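Local structure of quinone oxidoreductase (1QOR) at residues Tyr129-Lys134 / Phe144-Ala149. The protein catalyses the one-electron reduction of quinones to semiquinones with NADPH as the electron donor, working as a homodimer. Sequence-based numbering, arbitrary orientation.
With NDP (NADPH dihydro-nicotinamide-adenine-dinucleotide phosphate), chain D.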
loop_
_atom_site.group_PDB
_atom_site.type_symbol
_atom_site.label_atom_id
_atom_site.label_comp_id
_atom_site.label_asym_id
_atom_site.label_seq_id
_atom_site.Cartn_x
_atom_site.Cartn_y
_atom_site.Cartn_z
ATOM N N TYR A 129 17.631 -3.461 7.861
ATOM C CA TYR A 129 17.190 -4.784 8.218
ATOM C C TYR A 129 15.668 -4.970 8.044
ATOM O O TYR A 129 15.238 -5.943 7.393
ATOM C CB TYR A 129 17.612 -5.123 9.657
ATOM C CG TYR A 129 17.022 -6.420 10.178
ATOM C CD1 TYR A 129 17.542 -7.653 9.794
ATOM C CD2 TYR A 129 15.929 -6.407 11.060
ATOM C CE1 TYR A 129 17.020 -8.819 10.265
ATOM C CE2 TYR A 129 15.386 -7.587 11.553
ATOM C CZ TYR A 129 15.951 -8.775 11.154
ATOM O OH TYR A 129 15.517 -9.933 11.730
ATOM N N TYR A 130 14.833 -4.098 8.626
ATOM C CA TYR A 130 13.391 -4.362 8.478
ATOM C C TYR A 130 12.941 -4.147 7.033
ATOM O O TYR A 130 12.109 -4.887 6.511
ATOM C CB TYR A 130 12.510 -3.595 9.495
ATOM C CG TYR A 130 12.151 -2.176 9.096
ATOM C CD1 TYR A 130 11.209 -1.914 8.101
ATOM C CD2 TYR A 130 12.733 -1.090 9.747
ATOM C CE1 TYR A 130 10.860 -0.567 7.773
ATOM C CE2 TYR A 130 12.400 0.221 9.425
ATOM C CZ TYR A 130 11.464 0.489 8.445
ATOM O OH TYR A 130 11.149 1.829 8.163
ATOM N N LEU A 131 13.505 -3.153 6.370
ATOM C CA LEU A 131 13.164 -2.927 4.974
ATOM C C LEU A 131 13.382 -4.141 4.033
ATOM O O LEU A 131 12.486 -4.505 3.288
ATOM C CB LEU A 131 13.970 -1.757 4.441
ATOM C CG LEU A 131 13.545 -0.345 4.831
ATOM C CD1 LEU A 131 14.496 0.650 4.170
ATOM C CD2 LEU A 131 12.113 -0.090 4.389
ATOM N N LEU A 132 14.542 -4.797 4.116
ATOM C CA LEU A 132 14.907 -5.917 3.224
ATOM C C LEU A 132 14.488 -7.301 3.686
ATOM O O LEU A 132 14.528 -8.283 2.902
ATOM C CB LEU A 132 16.423 -5.925 3.014
ATOM C CG LEU A 132 17.061 -4.641 2.472
ATOM C CD1 LEU A 132 18.519 -4.885 2.101
ATOM C CD2 LEU A 132 16.322 -4.198 1.248
ATOM N N ARG A 133 14.166 -7.396 4.976
ATOM C CA ARG A 133 13.778 -8.654 5.554
ATOM C C ARG A 133 12.330 -8.702 6.038
ATOM O O ARG A 133 11.760 -9.771 6.070
ATOM C CB ARG A 133 14.712 -8.990 6.719
ATOM C CG ARG A 133 16.243 -8.751 6.437
ATOM C CD ARG A 133 16.872 -9.955 5.767
ATOM N NE ARG A 133 16.414 -10.040 4.400
ATOM C CZ ARG A 133 16.125 -11.160 3.732
ATOM N NH1 ARG A 133 16.267 -12.362 4.303
ATOM N NH2 ARG A 133 15.593 -11.040 2.518
ATOM N N LYS A 134 11.712 -7.576 6.375
ATOM C CA LYS A 134 10.344 -7.618 6.898
ATOM C C LYS A 134 9.290 -6.958 6.025
ATOM O O LYS A 134 8.243 -7.536 5.771
ATOM C CB LYS A 134 10.274 -6.955 8.280
ATOM C CG LYS A 134 11.283 -7.426 9.307
ATOM C CD LYS A 134 11.164 -8.895 9.564
ATOM C CE LYS A 134 11.742 -9.253 10.950
ATOM N NZ LYS A 134 12.033 -10.728 11.051
ATOM N N PHE A 144 15.982 -5.109 -7.767
ATOM C CA PHE A 144 15.015 -4.195 -7.189
ATOM C C PHE A 144 15.693 -2.840 -7.179
ATOM O O PHE A 144 16.936 -2.772 -7.262
ATOM C CB PHE A 144 14.623 -4.621 -5.765
ATOM C CG PHE A 144 15.767 -4.628 -4.795
ATOM C CD1 PHE A 144 16.657 -5.719 -4.733
ATOM C CD2 PHE A 144 15.963 -3.551 -3.909
ATOM C CE1 PHE A 144 17.713 -5.738 -3.800
ATOM C CE2 PHE A 144 17.026 -3.577 -2.976
ATOM C CZ PHE A 144 17.896 -4.682 -2.929
ATOM N N LEU A 145 14.895 -1.783 -7.071
ATOM C CA LEU A 145 15.411 -0.428 -7.066
ATOM C C LEU A 145 15.525 0.176 -5.641
ATOM O O LEU A 145 14.638 -0.045 -4.777
ATOM C CB LEU A 145 14.541 0.433 -7.988
ATOM C CG LEU A 145 14.893 1.908 -8.178
ATOM C CD1 LEU A 145 16.172 2.025 -8.939
ATOM C CD2 LEU A 145 13.737 2.605 -8.931
ATOM N N PHE A 146 16.585 0.963 -5.399
ATOM C CA PHE A 146 16.803 1.552 -4.089
ATOM C C PHE A 146 17.395 2.916 -4.332
ATOM O O PHE A 146 18.499 3.025 -4.845
ATOM C CB PHE A 146 17.745 0.669 -3.264
ATOM C CG PHE A 146 17.672 0.894 -1.772
ATOM C CD1 PHE A 146 18.198 2.059 -1.191
ATOM C CD2 PHE A 146 17.082 -0.057 -0.940
ATOM C CE1 PHE A 146 18.132 2.271 0.213
ATOM C CE2 PHE A 146 17.008 0.137 0.451
ATOM C CZ PHE A 146 17.540 1.312 1.028
ATOM N N HIS A 147 16.651 3.960 -3.977
ATOM C CA HIS A 147 17.058 5.337 -4.189
ATOM C C HIS A 147 18.083 5.873 -3.252
ATOM O O HIS A 147 18.206 5.407 -2.137
ATOM C CB HIS A 147 15.836 6.239 -4.161
ATOM C CG HIS A 147 14.949 6.077 -5.358
ATOM N ND1 HIS A 147 15.072 6.851 -6.492
ATOM C CD2 HIS A 147 13.899 5.256 -5.585
ATOM C CE1 HIS A 147 14.129 6.526 -7.357
ATOM N NE2 HIS A 147 13.403 5.560 -6.829
ATOM N N ALA A 148 18.827 6.867 -3.712
ATOM C CA ALA A 148 19.853 7.517 -2.891
ATOM C C ALA A 148 20.797 6.455 -2.282
ATOM O O ALA A 148 21.020 6.390 -1.049
ATOM C CB ALA A 148 19.144 8.395 -1.787
ATOM N N ALA A 149 21.358 5.632 -3.170
ATOM C CA ALA A 149 22.217 4.519 -2.807
ATOM C C ALA A 149 23.608 4.809 -2.222
ATOM O O ALA A 149 24.236 3.912 -1.685
ATOM C CB ALA A 149 22.323 3.560 -3.974
HETATM P PA NDP D . 21.310 10.366 3.421
HETATM O O1A NDP D . 22.673 10.323 4.009
HETATM O O2A NDP D . 20.891 9.260 2.519
HETATM O O5B NDP D . 21.036 11.743 2.763
HETATM C C5B NDP D . 19.934 11.992 1.931
HETATM C C4B NDP D . 20.346 11.768 0.507
HETATM O O4B NDP D . 19.095 11.784 -0.167
HETATM C C3B NDP D . 21.183 12.864 -0.167
HETATM O O3B NDP D . 22.590 12.650 0.123
HETATM C C2B NDP D . 20.704 12.802 -1.610
HETATM O O2B NDP D . 21.566 11.926 -2.324
HETATM C C1B NDP D . 19.218 12.243 -1.505
HETATM N N9A NDP D . 18.371 13.360 -1.952
HETATM C C8A NDP D . 17.610 13.419 -3.046
HETATM N N7A NDP D . 17.027 14.622 -3.129
HETATM C C5A NDP D . 17.454 15.272 -2.069
HETATM C C6A NDP D . 17.131 16.586 -1.754
HETATM N N6A NDP D . 16.331 17.335 -2.503
HETATM N N1A NDP D . 17.689 17.066 -0.642
HETATM C C2A NDP D . 18.523 16.332 0.146
HETATM N N3A NDP D . 18.830 15.072 -0.171
HETATM C C4A NDP D . 18.299 14.525 -1.303
HETATM O O3 NDP D . 20.377 10.290 4.707
HETATM P PN NDP D . 20.009 9.187 5.776
HETATM O O1N NDP D . 20.754 7.897 5.545
HETATM O O2N NDP D . 20.048 9.820 7.148
HETATM O O5D NDP D . 18.426 8.976 5.374
HETATM C C5D NDP D . 17.957 8.596 4.088
HETATM C C4D NDP D . 16.471 8.701 4.005
HETATM O O4D NDP D . 15.848 7.661 4.792
HETATM C C3D NDP D . 15.922 10.025 4.523
HETATM O O3D NDP D . 14.866 10.483 3.674
HETATM C C2D NDP D . 15.398 9.617 5.918
HETATM O O2D NDP D . 14.412 10.504 6.384
HETATM C C1D NDP D . 14.821 8.251 5.684
HETATM N N1N NDP D . 14.787 7.235 6.770
HETATM C C2N NDP D . 13.627 6.541 7.008
HETATM C C3N NDP D . 13.622 5.592 8.016
HETATM C C7N NDP D . 12.373 4.767 8.298
HETATM O O7N NDP D . 12.372 3.893 9.157
HETATM N N7N NDP D . 11.333 5.069 7.549
HETATM C C4N NDP D . 14.751 5.326 8.773
HETATM C C5N NDP D . 15.927 6.042 8.513
HETATM C C6N NDP D . 15.926 6.999 7.513
HETATM P P2B NDP D . 21.815 12.113 -3.960
HETATM O O1X NDP D . 22.529 10.883 -4.365
HETATM O O2X NDP D . 20.477 12.224 -4.554
HETATM O O3X NDP D . 22.600 13.359 -4.044
#
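The first strand of the Rossmann-type nucleotide-binding domain, 143-146, meets the preceding helix 115-135 through a small, wholly apolar contact, in which Leu131 and the methyl end of Leu132 meet Phe144 and Phe146. Methyl CD2 of Leu132 serves both rings, lying 4.3 Å from Phe144 CE2 and 4.5 Å from Phe146 CE2, and it approaches each obliquely. Leu131 adds its CD1, 4.4 Å from Phe146 CZ. The axes of segments 129-134 and 144-146 run nearly antiparallel (168°) and approach to 12.6 Å, so side chains alone bridge the gap.

Tyr130 OH donates a 2.6 Å hydrogen bond to the nicotinamide carboxamide oxygen O7N, an atom at the edge of the phenol ring and in its plane. With CG between the backbone N and carbonyl carbon (chi1 84°), the phenol reaches the carboxamide. Leu131 CG rests against one ring face, and Tyr269 stacks with the ring. A phenylalanine in place of Tyr130 would probably leave O7N without this donor and the carboxamide freer to turn. Ala148 CB packs 3.8 Å from O4B of the adenosine ribose.

Helix 152-164 packs on both phenylalanines, strand 167-172 adds Leu168, and Tyr214 of strand 210-215 touches Leu132 and Phe146 while its OH is hydrogen-bonded to Leu131 O.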